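Local structure of N-ACETYLMURAMOYL-L-ALANINE AMIDASE CwlV (Paenibacillus polymyxa, 1JWQ) at residues 38-43 with 164-169; 91-96 with 143-148; 95-100 with 130-135; 102-107 with 170-175. The protein probably hydrolyses, through this zinc-binding catalytic domain, the amide bond between N-acetylmuramic acid and L-alanine in bacterial cell-wall peptidoglycan. All coordinates share one frame; numbering follows the deposited sequence.

Contact 1 (38-43 with 164-169)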
loop_
_atom_site.group_PDB
_atom_site.type_symbol
_atom_site.label_atom_id
_atom_site.label_comp_id
_atom_site.label_asym_id
_atom_site.label_seq_id
_atom_site.Cartn_x
_atom_site.Cartn_y
_atom_site.Cartn_z
ATOM N N GLU A 38 -4.922 -6.178 6.875
ATOM C CA GLU A 38 -4.559 -6.840 8.118
ATOM C C GLU A 38 -5.607 -7.878 8.504
ATOM O O GLU A 38 -5.274 -9.015 8.839
ATOM C CB GLU A 38 -4.419 -5.822 9.246
ATOM C CG GLU A 38 -3.844 -6.418 10.522
ATOM C CD GLU A 38 -3.927 -5.477 11.701
ATOM O OE1 GLU A 38 -3.162 -5.669 12.666
ATOM O OE2 GLU A 38 -4.763 -4.552 11.669
ATOM N N SER A 39 -6.876 -7.482 8.462
ATOM C CA SER A 39 -7.967 -8.387 8.816
ATOM C C SER A 39 -7.953 -9.653 7.969
ATOM O O SER A 39 -8.178 -10.755 8.475
ATOM C CB SER A 39 -9.316 -7.685 8.653
ATOM O OG SER A 39 -9.383 -6.525 9.464
ATOM N N ILE A 40 -7.688 -9.495 6.678
ATOM C CA ILE A 40 -7.649 -10.630 5.766
ATOM C C ILE A 40 -6.465 -11.546 6.062
ATOM O O ILE A 40 -6.627 -12.758 6.173
ATOM C CB ILE A 40 -7.561 -10.161 4.297
ATOM C CG1 ILE A 40 -8.817 -9.363 3.937
ATOM C CG2 ILE A 40 -7.412 -11.358 3.365
ATOM C CD1 ILE A 40 -8.719 -8.636 2.613
ATOM N N LEU A 41 -5.278 -10.963 6.199
ATOM C CA LEU A 41 -4.079 -11.749 6.462
ATOM C C LEU A 41 -4.038 -12.362 7.860
ATOM O O LEU A 41 -3.351 -13.361 8.078
ATOM C CB LEU A 41 -2.825 -10.899 6.234
ATOM C CG LEU A 41 -2.596 -10.417 4.797
ATOM C CD1 LEU A 41 -1.309 -9.605 4.729
ATOM C CD2 LEU A 41 -2.519 -11.606 3.853
ATOM N N LYS A 42 -4.766 -11.766 8.799
ATOM C CA LYS A 42 -4.802 -12.267 10.170
ATOM C C LYS A 42 -5.362 -13.687 10.232
ATOM O O LYS A 42 -5.059 -14.440 11.161
ATOM C CB LYS A 42 -5.642 -11.340 11.045
ATOM N N GLN A 43 -6.174 -14.046 9.244
ATOM C CA GLN A 43 -6.778 -15.375 9.198
ATOM C C GLN A 43 -5.757 -16.456 8.845
ATOM O O GLN A 43 -6.035 -17.648 8.992
ATOM C CB GLN A 43 -7.920 -15.410 8.177
ATOM C CG GLN A 43 -8.927 -14.281 8.315
ATOM C CD GLN A 43 -10.231 -14.575 7.598
ATOM O OE1 GLN A 43 -10.244 -15.181 6.523
ATOM N NE2 GLN A 43 -11.340 -14.135 8.186
ATOM N N VAL A 164 -9.818 -4.561 -3.353
ATOM C CA VAL A 164 -8.406 -4.230 -3.489
ATOM C C VAL A 164 -7.601 -4.784 -2.321
ATOM O O VAL A 164 -6.488 -5.269 -2.509
ATOM C CB VAL A 164 -8.215 -2.703 -3.584
ATOM C CG1 VAL A 164 -6.733 -2.352 -3.584
ATOM C CG2 VAL A 164 -8.871 -2.191 -4.862
ATOM N N ALA A 165 -8.171 -4.718 -1.121
ATOM C CA ALA A 165 -7.496 -5.234 0.062
ATOM C C ALA A 165 -7.244 -6.724 -0.122
ATOM O O ALA A 165 -6.202 -7.246 0.280
ATOM C CB ALA A 165 -8.347 -4.993 1.310
ATOM N N GLN A 166 -8.203 -7.416 -0.728
ATOM C CA GLN A 166 -8.037 -8.845 -0.953
ATOM C C GLN A 166 -6.940 -9.070 -1.981
ATOM O O GLN A 166 -6.158 -10.011 -1.868
ATOM C CB GLN A 166 -9.337 -9.480 -1.450
ATOM C CG GLN A 166 -9.227 -10.988 -1.652
ATOM C CD GLN A 166 -8.969 -11.737 -0.354
ATOM O OE1 GLN A 166 -9.770 -11.677 0.582
ATOM N NE2 GLN A 166 -7.848 -12.447 -0.290
ATOM N N GLY A 167 -6.888 -8.199 -2.984
ATOM C CA GLY A 167 -5.870 -8.317 -4.011
ATOM C C GLY A 167 -4.486 -8.126 -3.416
ATOM O O GLY A 167 -3.552 -8.861 -3.737
ATOM N N ILE A 168 -4.353 -7.132 -2.546
ATOM C CA ILE A 168 -3.076 -6.859 -1.896
ATOM C C ILE A 168 -2.699 -8.046 -1.010
ATOM O O ILE A 168 -1.545 -8.485 -0.988
ATOM C CB ILE A 168 -3.161 -5.561 -1.057
ATOM C CG1 ILE A 168 -3.379 -4.371 -1.999
ATOM C CG2 ILE A 168 -1.899 -5.371 -0.236
ATOM C CD1 ILE A 168 -3.558 -3.028 -1.287
ATOM N N ALA A 169 -3.685 -8.576 -0.295
ATOM C CA ALA A 169 -3.452 -9.725 0.568
ATOM C C ALA A 169 -2.965 -10.906 -0.270
ATOM O O ALA A 169 -2.031 -11.598 0.118
ATOM C CB ALA A 169 -4.741 -10.093 1.317
#
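Two helices of one helical layer of the open alpha-beta-alpha amidase domain meet here, Ile40 and Leu41 near the C-terminal end of helix 26-42 resting on Ala165, Gln166 and Ala169 of helix 158-176. The axes of the short segments approach to 9.2 Å, with N-to-C directions 48° apart, and no hydrogen bond joins them. Ile40 does most of the work by splitting its two branches. With CG1 beside the backbone N (chi1 -63°) and the chain then extended, CD1 reaches the backbone of the other helix and lies 3.6 Å from Gln166 N and 3.9 Å from Ala165 CB. CG2 turns instead to the methyl of Ala169, 3.6 Å from its CB. That same methyl receives Leu41 from a second direction, CD2 standing 3.7 Å from Ala169 CB, so one small residue seats two branched ones. Gln166 bends at chi2 and lays its amide across Ile40, OE1 lying 3.7 Å from Ile40 CG2. This is packing only; the polar grip on Gln166 comes through NE2, which hydrogen-bonds Asp170 one turn on. Replacing Ile40 with an alanine would probably open a gap over Ala165 and Ala169, between the two helices, and leave the Gln166 amide without the surface it lies on. Toward the N terminus of helix 26-42 the interface continues through Met33, Lys36 and Val37, which touch Ala165 or Ile168. Leu41 also packs on Leu47 and Val49 of the outermost strand 47-51, while Val164 and Ile168 touch Phe112, and Ile168 also Met108, of helix 102-116.

Contact 2 (91-96 with 143-148)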
loop_
_atom_site.group_PDB
_atom_site.type_symbol
_atom_site.label_atom_id
_atom_site.label_comp_id
_atom_site.label_asym_id
_atom_site.label_seq_id
_atom_site.Cartn_x
_atom_site.Cartn_y
_atom_site.Cartn_z
ATOM N N GLY A 91 -5.195 5.883 -12.466
ATOM C CA GLY A 91 -4.556 4.592 -12.579
ATOM C C GLY A 91 -3.862 4.094 -11.333
ATOM O O GLY A 91 -3.647 4.828 -10.371
ATOM N N THR A 92 -3.504 2.818 -11.389
ATOM C CA THR A 92 -2.841 2.116 -10.301
ATOM C C THR A 92 -1.371 1.866 -10.642
ATOM O O THR A 92 -1.049 1.420 -11.748
ATOM C CB THR A 92 -3.535 0.766 -10.057
ATOM O OG1 THR A 92 -4.908 1.001 -9.723
ATOM C CG2 THR A 92 -2.854 0.009 -8.945
ATOM N N GLU A 93 -0.490 2.141 -9.680
ATOM C CA GLU A 93 0.944 1.952 -9.866
ATOM C C GLU A 93 1.566 1.203 -8.680
ATOM O O GLU A 93 1.135 1.370 -7.528
ATOM C CB GLU A 93 1.635 3.314 -10.018
ATOM C CG GLU A 93 0.778 4.372 -10.714
ATOM C CD GLU A 93 1.396 5.765 -10.688
ATOM O OE1 GLU A 93 2.171 6.072 -9.750
ATOM O OE2 GLU A 93 1.097 6.575 -11.599
ATOM N N THR A 94 2.583 0.394 -8.979
ATOM C CA THR A 94 3.302 -0.379 -7.972
ATOM C C THR A 94 4.759 0.014 -8.117
ATOM O O THR A 94 5.296 -0.037 -9.217
ATOM C CB THR A 94 3.180 -1.879 -8.214
ATOM O OG1 THR A 94 1.812 -2.278 -8.051
ATOM C CG2 THR A 94 4.060 -2.633 -7.213
ATOM N N TYR A 95 5.381 0.429 -7.018
ATOM C CA TYR A 95 6.778 0.854 -7.031
ATOM C C TYR A 95 7.725 -0.050 -6.252
ATOM O O TYR A 95 7.357 -0.627 -5.230
ATOM C CB TYR A 95 6.913 2.252 -6.435
ATOM C CG TYR A 95 6.294 3.347 -7.251
ATOM C CD1 TYR A 95 4.960 3.713 -7.077
ATOM C CD2 TYR A 95 7.052 4.034 -8.194
ATOM C CE1 TYR A 95 4.399 4.745 -7.825
ATOM C CE2 TYR A 95 6.507 5.061 -8.943
ATOM C CZ TYR A 95 5.184 5.414 -8.755
ATOM O OH TYR A 95 4.654 6.453 -9.483
ATOM N N TYR A 96 8.959 -0.141 -6.740
ATOM C CA TYR A 96 10.015 -0.903 -6.084
ATOM C C TYR A 96 11.216 0.037 -6.200
ATOM O O TYR A 96 11.198 0.957 -7.024
ATOM C CB TYR A 96 10.323 -2.206 -6.832
ATOM C CG TYR A 96 11.078 -1.984 -8.123
ATOM C CD1 TYR A 96 10.411 -1.618 -9.292
ATOM C CD2 TYR A 96 12.472 -2.058 -8.159
ATOM C CE1 TYR A 96 11.115 -1.329 -10.463
ATOM C CE2 TYR A 96 13.181 -1.770 -9.316
ATOM C CZ TYR A 96 12.495 -1.404 -10.463
ATOM O OH TYR A 96 13.196 -1.105 -11.603
ATOM N N VAL A 143 -2.535 3.234 -5.073
ATOM C CA VAL A 143 -3.779 2.615 -5.515
ATOM C C VAL A 143 -4.537 3.322 -6.626
ATOM O O VAL A 143 -4.999 2.680 -7.563
ATOM C CB VAL A 143 -4.730 2.395 -4.323
ATOM C CG1 VAL A 143 -5.948 1.597 -4.770
ATOM C CG2 VAL A 143 -3.993 1.655 -3.207
ATOM N N GLY A 144 -4.668 4.636 -6.509
ATOM C CA GLY A 144 -5.378 5.407 -7.512
ATOM C C GLY A 144 -5.154 6.883 -7.254
ATOM O O GLY A 144 -4.489 7.243 -6.282
ATOM N N TYR A 145 -5.711 7.737 -8.109
ATOM C CA TYR A 145 -5.543 9.184 -7.967
ATOM C C TYR A 145 -6.700 9.878 -7.273
ATOM O O TYR A 145 -7.844 9.789 -7.712
ATOM C CB TYR A 145 -5.325 9.821 -9.346
ATOM C CG TYR A 145 -3.939 9.594 -9.887
ATOM C CD1 TYR A 145 -2.992 10.617 -9.879
ATOM C CD2 TYR A 145 -3.557 8.339 -10.364
ATOM C CE1 TYR A 145 -1.691 10.397 -10.332
ATOM C CE2 TYR A 145 -2.263 8.105 -10.813
ATOM C CZ TYR A 145 -1.337 9.135 -10.796
ATOM O OH TYR A 145 -0.059 8.897 -11.243
ATOM N N LEU A 146 -6.387 10.580 -6.188
ATOM C CA LEU A 146 -7.387 11.310 -5.425
ATOM C C LEU A 146 -7.671 12.653 -6.085
ATOM O O LEU A 146 -8.582 13.371 -5.680
ATOM C CB LEU A 146 -6.893 11.547 -3.997
ATOM C CG LEU A 146 -6.645 10.272 -3.187
ATOM C CD1 LEU A 146 -6.170 10.635 -1.786
ATOM C CD2 LEU A 146 -7.934 9.462 -3.119
ATOM N N SER A 147 -6.870 12.984 -7.095
ATOM C CA SER A 147 -7.009 14.240 -7.825
ATOM C C SER A 147 -8.030 14.139 -8.958
ATOM O O SER A 147 -8.352 15.135 -9.609
ATOM C CB SER A 147 -5.645 14.669 -8.379
ATOM O OG SER A 147 -4.929 13.557 -8.882
ATOM N N ASN A 148 -8.523 12.928 -9.196
ATOM C CA ASN A 148 -9.528 12.683 -10.223
ATOM C C ASN A 148 -10.847 12.470 -9.485
ATOM O O ASN A 148 -10.936 11.630 -8.595
ATOM C CB ASN A 148 -9.159 11.443 -11.047
ATOM C CG ASN A 148 -10.244 11.042 -12.028
ATOM O OD1 ASN A 148 -11.222 10.393 -11.659
ATOM N ND2 ASN A 148 -10.079 11.434 -13.289
#
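Thr92 OG1 donates a hydrogen bond to Val143 O across 2.7 Å, joining strand 92-96 to its antiparallel neighbour 138-145 by a side chain at the strand ends. The C=O...donor angle is 156°, and the hydroxyl stands 21° out of the carbonyl plane. The same OG1 is also hydrogen-bonded to Thr116 OG1, so it ties the start of strand 92-96 to the end of helix 102-116. Val143 lies about 7 Å, side chain to side chain, from the zinc ligand His80. Beside it, Gly144 CA approaches Gly91 O at 3.4 Å in a nearly straight CA-H...O contact. Gly91 O also lies at the edge of the Tyr145 ring, 3.5 Å from CD2. Two tyrosine hydroxyls address the carboxylate of Glu93: Tyr145 OH donates to OE2 at 2.6 Å, though the place of OE2 is less certain and this length therefore doubtful, and Tyr95 OH donates to OE1 at 2.5 Å from above the carboxylate plane. The Tyr145 ring and the carboxylate are turned 79° apart, the acid oxygen lying near the ring plane. Glu93 is held further by a salt bridge from OE2 to Arg121 NE. Glu151 OE1 accepts from both Gly91 N and Tyr145 N, and Asn148 caps the following helix through Glu151 N. Thr92 and Thr94 pack on Phe112 of helix 102-116, and strand 120-125 flanks strand 92-96 on its other edge.

Contact 3 (95-100 with 130-135)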
loop_
_atom_site.group_PDB
_atom_site.type_symbol
_atom_site.label_atom_id
_atom_site.label_comp_id
_atom_site.label_asym_id
_atom_site.label_seq_id
_atom_site.Cartn_x
_atom_site.Cartn_y
_atom_site.Cartn_z
ATOM N N TYR A 95 5.381 0.429 -7.018
ATOM C CA TYR A 95 6.778 0.854 -7.031
ATOM C C TYR A 95 7.725 -0.050 -6.252
ATOM O O TYR A 95 7.357 -0.627 -5.230
ATOM C CB TYR A 95 6.913 2.252 -6.435
ATOM C CG TYR A 95 6.294 3.347 -7.251
ATOM C CD1 TYR A 95 4.960 3.713 -7.077
ATOM C CD2 TYR A 95 7.052 4.034 -8.194
ATOM C CE1 TYR A 95 4.399 4.745 -7.825
ATOM C CE2 TYR A 95 6.507 5.061 -8.943
ATOM C CZ TYR A 95 5.184 5.414 -8.755
ATOM O OH TYR A 95 4.654 6.453 -9.483
ATOM N N TYR A 96 8.959 -0.141 -6.740
ATOM C CA TYR A 96 10.015 -0.903 -6.084
ATOM C C TYR A 96 11.216 0.037 -6.200
ATOM O O TYR A 96 11.198 0.957 -7.024
ATOM C CB TYR A 96 10.323 -2.206 -6.832
ATOM C CG TYR A 96 11.078 -1.984 -8.123
ATOM C CD1 TYR A 96 10.411 -1.618 -9.292
ATOM C CD2 TYR A 96 12.472 -2.058 -8.159
ATOM C CE1 TYR A 96 11.115 -1.329 -10.463
ATOM C CE2 TYR A 96 13.181 -1.770 -9.316
ATOM C CZ TYR A 96 12.495 -1.404 -10.463
ATOM O OH TYR A 96 13.196 -1.105 -11.603
ATOM N N GLN A 97 12.247 -0.172 -5.388
ATOM C CA GLN A 97 13.441 0.673 -5.464
ATOM C C GLN A 97 14.691 -0.182 -5.574
ATOM O O GLN A 97 15.687 0.236 -6.162
ATOM C CB GLN A 97 13.550 1.589 -4.237
ATOM C CG GLN A 97 14.560 2.745 -4.371
ATOM C CD GLN A 97 16.008 2.346 -4.103
ATOM O OE1 GLN A 97 16.294 1.523 -3.230
ATOM N NE2 GLN A 97 16.934 2.958 -4.838
ATOM N N ARG A 98 14.632 -1.389 -5.023
ATOM C CA ARG A 98 15.774 -2.296 -5.058
ATOM C C ARG A 98 15.513 -3.532 -5.900
ATOM O O ARG A 98 14.384 -4.002 -6.006
ATOM C CB ARG A 98 16.156 -2.720 -3.638
ATOM C CG ARG A 98 16.789 -1.608 -2.828
ATOM C CD ARG A 98 16.830 -1.934 -1.344
ATOM N NE ARG A 98 15.497 -1.961 -0.750
ATOM C CZ ARG A 98 14.846 -3.067 -0.404
ATOM N NH1 ARG A 98 15.405 -4.257 -0.592
ATOM N NH2 ARG A 98 13.634 -2.982 0.136
ATOM N N SER A 99 16.572 -4.054 -6.506
ATOM C CA SER A 99 16.458 -5.242 -7.338
ATOM C C SER A 99 15.784 -6.398 -6.601
ATOM O O SER A 99 14.932 -7.086 -7.159
ATOM C CB SER A 99 17.846 -5.685 -7.811
ATOM O OG SER A 99 17.763 -6.905 -8.529
ATOM N N ALA A 100 16.169 -6.606 -5.345
ATOM C CA ALA A 100 15.625 -7.693 -4.536
ATOM C C ALA A 100 14.122 -7.586 -4.269
ATOM O O ALA A 100 13.511 -8.530 -3.762
ATOM C CB ALA A 100 16.385 -7.784 -3.211
ATOM N N VAL A 130 10.872 4.578 2.321
ATOM C CA VAL A 130 10.430 3.307 2.885
ATOM C C VAL A 130 10.745 2.052 2.073
ATOM O O VAL A 130 10.871 0.972 2.649
ATOM C CB VAL A 130 8.918 3.339 3.229
ATOM C CG1 VAL A 130 8.644 4.475 4.213
ATOM C CG2 VAL A 130 8.089 3.508 1.974
ATOM N N ILE A 131 10.881 2.170 0.753
ATOM C CA ILE A 131 11.205 0.986 -0.042
ATOM C C ILE A 131 12.693 0.945 -0.408
ATOM O O ILE A 131 13.200 -0.059 -0.909
ATOM C CB ILE A 131 10.315 0.884 -1.323
ATOM C CG1 ILE A 131 10.390 2.167 -2.161
ATOM C CG2 ILE A 131 8.862 0.634 -0.912
ATOM C CD1 ILE A 131 9.633 2.067 -3.496
ATOM N N ARG A 132 13.391 2.041 -0.123
ATOM C CA ARG A 132 14.820 2.145 -0.399
ATOM C C ARG A 132 15.665 1.695 0.789
ATOM O O ARG A 132 16.619 0.935 0.630
ATOM C CB ARG A 132 15.196 3.591 -0.720
ATOM C CG ARG A 132 16.698 3.808 -0.848
ATOM C CD ARG A 132 17.035 5.273 -1.067
ATOM N NE ARG A 132 16.721 6.093 0.100
ATOM C CZ ARG A 132 15.879 7.122 0.089
ATOM N NH1 ARG A 132 15.258 7.464 -1.031
ATOM N NH2 ARG A 132 15.661 7.814 1.199
ATOM N N GLU A 133 15.308 2.187 1.973
ATOM C CA GLU A 133 16.046 1.890 3.196
ATOM C C GLU A 133 15.729 0.538 3.820
ATOM O O GLU A 133 16.458 0.072 4.694
ATOM C CB GLU A 133 15.829 3.014 4.210
ATOM C CG GLU A 133 16.291 4.371 3.686
ATOM C CD GLU A 133 17.766 4.383 3.306
ATOM O OE1 GLU A 133 18.127 5.041 2.305
ATOM O OE2 GLU A 133 18.567 3.738 4.011
ATOM N N THR A 134 14.644 -0.085 3.376
ATOM C CA THR A 134 14.277 -1.403 3.877
ATOM C C THR A 134 15.236 -2.403 3.240
ATOM O O THR A 134 15.798 -2.133 2.175
ATOM C CB THR A 134 12.831 -1.760 3.498
ATOM O OG1 THR A 134 12.486 -1.108 2.270
ATOM C CG2 THR A 134 11.870 -1.324 4.602
ATOM N N THR A 135 15.429 -3.548 3.888
ATOM C CA THR A 135 16.340 -4.564 3.371
ATOM C C THR A 135 15.635 -5.826 2.891
ATOM O O THR A 135 16.277 -6.724 2.348
ATOM C CB THR A 135 17.379 -4.979 4.426
ATOM O OG1 THR A 135 16.710 -5.599 5.531
ATOM C CG2 THR A 135 18.152 -3.761 4.922
HETATM O O HOH W 1 12.150 -1.819 -2.892
HETATM O O HOH W 2 15.154 -7.270 -0.238
#
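A bend at chi3 (-68°) turns the otherwise extended Arg98 chain so that its guanidinium enters the turn after helix 129-132, while Ile131 places CG1 between its backbone N and carbonyl carbon (chi1 54°) to aim CD1 at the end of strand 92-96. Arg98 NE donates to Ile131 O at 3.0 Å, with the carbonyl 19° out of the guanidinium plane. NH2 adds weak bonds to that same oxygen and to Thr134 OG1, and its stronger partner is Met136 O. The peptide of Thr134 lies over one face of the guanidinium, its C 3.5 Å above the plane and offset toward the rim. Thr134 OG1 in turn donates to Val130 O at 2.7 Å. Two waters bridge the segments: one joins Gln97 N to Ile131 O, the other Arg98 NH1 to Thr135 O. The Gln97 side chain slants across that of Arg132, OE1 lying 3.3 Å from both Arg132 CA and CG, while NE2 bonds Tyr125 OH. Ile131 CD1 packs 3.7 Å from Tyr96 C. Arg132 points its charge elsewhere, to Glu133 OE1. Arg98 thus spreads its N-H groups over two backbone carbonyls and a hydroxyl, which probably fixes the turn after helix 129-132 to the chain leaving the strand.

Contact 4 (102-107 with 170-175)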
loop_
_atom_site.group_PDB
_atom_site.type_symbol
_atom_site.label_atom_id
_atom_site.label_comp_id
_atom_site.label_asym_id
_atom_site.label_seq_id
_atom_site.Cartn_x
_atom_site.Cartn_y
_atom_site.Cartn_z
ATOM N N LYS A 102 11.958 -6.530 -6.827
ATOM C CA LYS A 102 11.247 -6.668 -8.094
ATOM C C LYS A 102 10.342 -7.893 -8.203
ATOM O O LYS A 102 9.223 -7.789 -8.709
ATOM C CB LYS A 102 12.238 -6.653 -9.262
ATOM C CG LYS A 102 13.138 -5.427 -9.272
ATOM C CD LYS A 102 13.957 -5.332 -10.555
ATOM C CE LYS A 102 13.073 -5.008 -11.750
ATOM N NZ LYS A 102 13.862 -4.836 -13.002
ATOM N N ALA A 103 10.813 -9.044 -7.731
ATOM C CA ALA A 103 10.013 -10.265 -7.803
ATOM C C ALA A 103 8.707 -10.060 -7.055
ATOM O O ALA A 103 7.635 -10.410 -7.541
ATOM C CB ALA A 103 10.780 -11.437 -7.203
ATOM N N PHE A 104 8.810 -9.484 -5.865
ATOM C CA PHE A 104 7.638 -9.223 -5.047
ATOM C C PHE A 104 6.735 -8.205 -5.750
ATOM O O PHE A 104 5.521 -8.368 -5.778
ATOM C CB PHE A 104 8.083 -8.719 -3.670
ATOM C CG PHE A 104 6.949 -8.373 -2.741
ATOM C CD1 PHE A 104 5.767 -9.112 -2.740
ATOM C CD2 PHE A 104 7.084 -7.325 -1.840
ATOM C CE1 PHE A 104 4.734 -8.804 -1.844
ATOM C CE2 PHE A 104 6.065 -7.009 -0.942
ATOM C CZ PHE A 104 4.884 -7.752 -0.946
ATOM N N ALA A 105 7.319 -7.157 -6.321
ATOM C CA ALA A 105 6.507 -6.163 -7.021
ATOM C C ALA A 105 5.727 -6.834 -8.156
ATOM O O ALA A 105 4.549 -6.549 -8.365
ATOM C CB ALA A 105 7.389 -5.047 -7.579
ATOM N N ASN A 106 6.387 -7.732 -8.882
ATOM C CA ASN A 106 5.733 -8.439 -9.981
ATOM C C ASN A 106 4.555 -9.272 -9.482
ATOM O O ASN A 106 3.462 -9.209 -10.041
ATOM C CB ASN A 106 6.726 -9.351 -10.713
ATOM C CG ASN A 106 7.763 -8.574 -11.506
ATOM O OD1 ASN A 106 7.439 -7.605 -12.190
ATOM N ND2 ASN A 106 9.017 -9.010 -11.434
ATOM N N VAL A 107 4.774 -10.059 -8.434
ATOM C CA VAL A 107 3.698 -10.886 -7.896
ATOM C C VAL A 107 2.598 -9.990 -7.335
ATOM O O VAL A 107 1.419 -10.181 -7.634
ATOM C CB VAL A 107 4.216 -11.843 -6.793
ATOM C CG1 VAL A 107 3.054 -12.626 -6.173
ATOM C CG2 VAL A 107 5.234 -12.810 -7.393
ATOM N N ASP A 170 -3.595 -11.131 -1.421
ATOM C CA ASP A 170 -3.197 -12.233 -2.293
ATOM C C ASP A 170 -1.752 -12.052 -2.763
ATOM O O ASP A 170 -0.979 -13.007 -2.801
ATOM C CB ASP A 170 -4.127 -12.326 -3.506
ATOM C CG ASP A 170 -5.505 -12.855 -3.149
ATOM O OD1 ASP A 170 -6.404 -12.794 -4.013
ATOM O OD2 ASP A 170 -5.690 -13.333 -2.012
ATOM N N GLY A 171 -1.391 -10.824 -3.119
ATOM C CA GLY A 171 -0.033 -10.563 -3.563
ATOM C C GLY A 171 0.976 -11.010 -2.519
ATOM O O GLY A 171 2.001 -11.611 -2.839
ATOM N N ILE A 172 0.678 -10.723 -1.257
ATOM C CA ILE A 172 1.558 -11.092 -0.152
ATOM C C ILE A 172 1.540 -12.596 0.089
ATOM O O ILE A 172 2.586 -13.230 0.234
ATOM C CB ILE A 172 1.131 -10.371 1.141
ATOM C CG1 ILE A 172 1.383 -8.868 0.986
ATOM C CG2 ILE A 172 1.884 -10.942 2.338
ATOM C CD1 ILE A 172 0.661 -8.009 2.009
ATOM N N THR A 173 0.339 -13.157 0.125
ATOM C CA THR A 173 0.167 -14.584 0.351
ATOM C C THR A 173 0.837 -15.408 -0.742
ATOM O O THR A 173 1.529 -16.385 -0.457
ATOM C CB THR A 173 -1.322 -14.944 0.403
ATOM O OG1 THR A 173 -1.946 -14.195 1.451
ATOM C CG2 THR A 173 -1.505 -16.434 0.669
ATOM N N GLU A 174 0.629 -15.011 -1.992
ATOM C CA GLU A 174 1.218 -15.728 -3.115
ATOM C C GLU A 174 2.735 -15.625 -3.104
ATOM O O GLU A 174 3.424 -16.622 -3.289
ATOM C CB GLU A 174 0.682 -15.182 -4.442
ATOM C CG GLU A 174 -0.792 -15.453 -4.694
ATOM C CD GLU A 174 -1.078 -16.894 -5.079
ATOM O OE1 GLU A 174 -0.117 -17.660 -5.317
ATOM O OE2 GLU A 174 -2.271 -17.254 -5.158
ATOM N N TYR A 175 3.257 -14.422 -2.884
ATOM C CA TYR A 175 4.704 -14.234 -2.870
ATOM C C TYR A 175 5.378 -15.019 -1.754
ATOM O O TYR A 175 6.425 -15.634 -1.963
ATOM C CB TYR A 175 5.072 -12.756 -2.713
ATOM C CG TYR A 175 6.569 -12.532 -2.769
ATOM C CD1 TYR A 175 7.267 -12.682 -3.966
ATOM C CD2 TYR A 175 7.293 -12.221 -1.617
ATOM C CE1 TYR A 175 8.656 -12.532 -4.019
ATOM C CE2 TYR A 175 8.683 -12.069 -1.656
ATOM C CZ TYR A 175 9.354 -12.227 -2.862
ATOM O OH TYR A 175 10.722 -12.079 -2.910
HETATM O O HOH W 3 11.121 -9.734 -4.235
#
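Aromatic contact dominates where Phe104 meets Tyr175. Phe104 CB sits over the centre of the Tyr175 ring in a CH-pi contact, 3.8 Å from the centroid and only 8° off the ring normal. The two rings lie obliquely, planes at 38°, with Phe104 CD1 3.5 Å from Tyr175 CG. Tyr175 gains this place because CG is anti to the backbone N (chi1 -177°), which throws the ring across the helix opposite. Aliphatic groups fill in round the rings and backbone. Val107 CG2 meets the ring edge 4.0 Å from Tyr175 CD1, whereas CG1 nestles against Gly171 O at 3.6 Å; Gly171, whose CA is the nearest to Val107 CA, has no side chain to intervene. Ile172 CG1 touches the edge of the Phe104 ring at 4.2 Å from CZ. The polar link is indirect: one water accepts from Phe104 N and pairs with Tyr175 OH at 2.7 Å. A leucine in place of Tyr175 would probably leave that water without its hydroxyl mate and Phe104 CB without an aromatic face. Helices 102-116 and 158-176, with segment axes 128° apart, cover the sheet side by side: Phe104 and Ile172 press on Val77 of strand 75-82, and Phe104 and Tyr175 on Val75 and Pro137.

From the N terminus, helix 26-42 supplies the first half of contact 1, whose loop closes only when helix 158-176 arrives, so contacts 2 and 3 both fall within that span. Contacts 2 and 3 start from strand 92-96 and share Tyr95 and Tyr96; contact 3 closes first, at helix 129-132, and contact 2 follows at the end of strand 138-145. Contact 4 begins on helix 102-116 and ends on helix 158-176 beyond contact 1, so it crosses all three others. Contacts 1 and 4 join three helices, touching through Leu41 and Ile172, while contact 2 ties the start of strand 92-96 to the end of strand 138-145, and contact 3 ties the chain beyond 92-96 to helix 129-132.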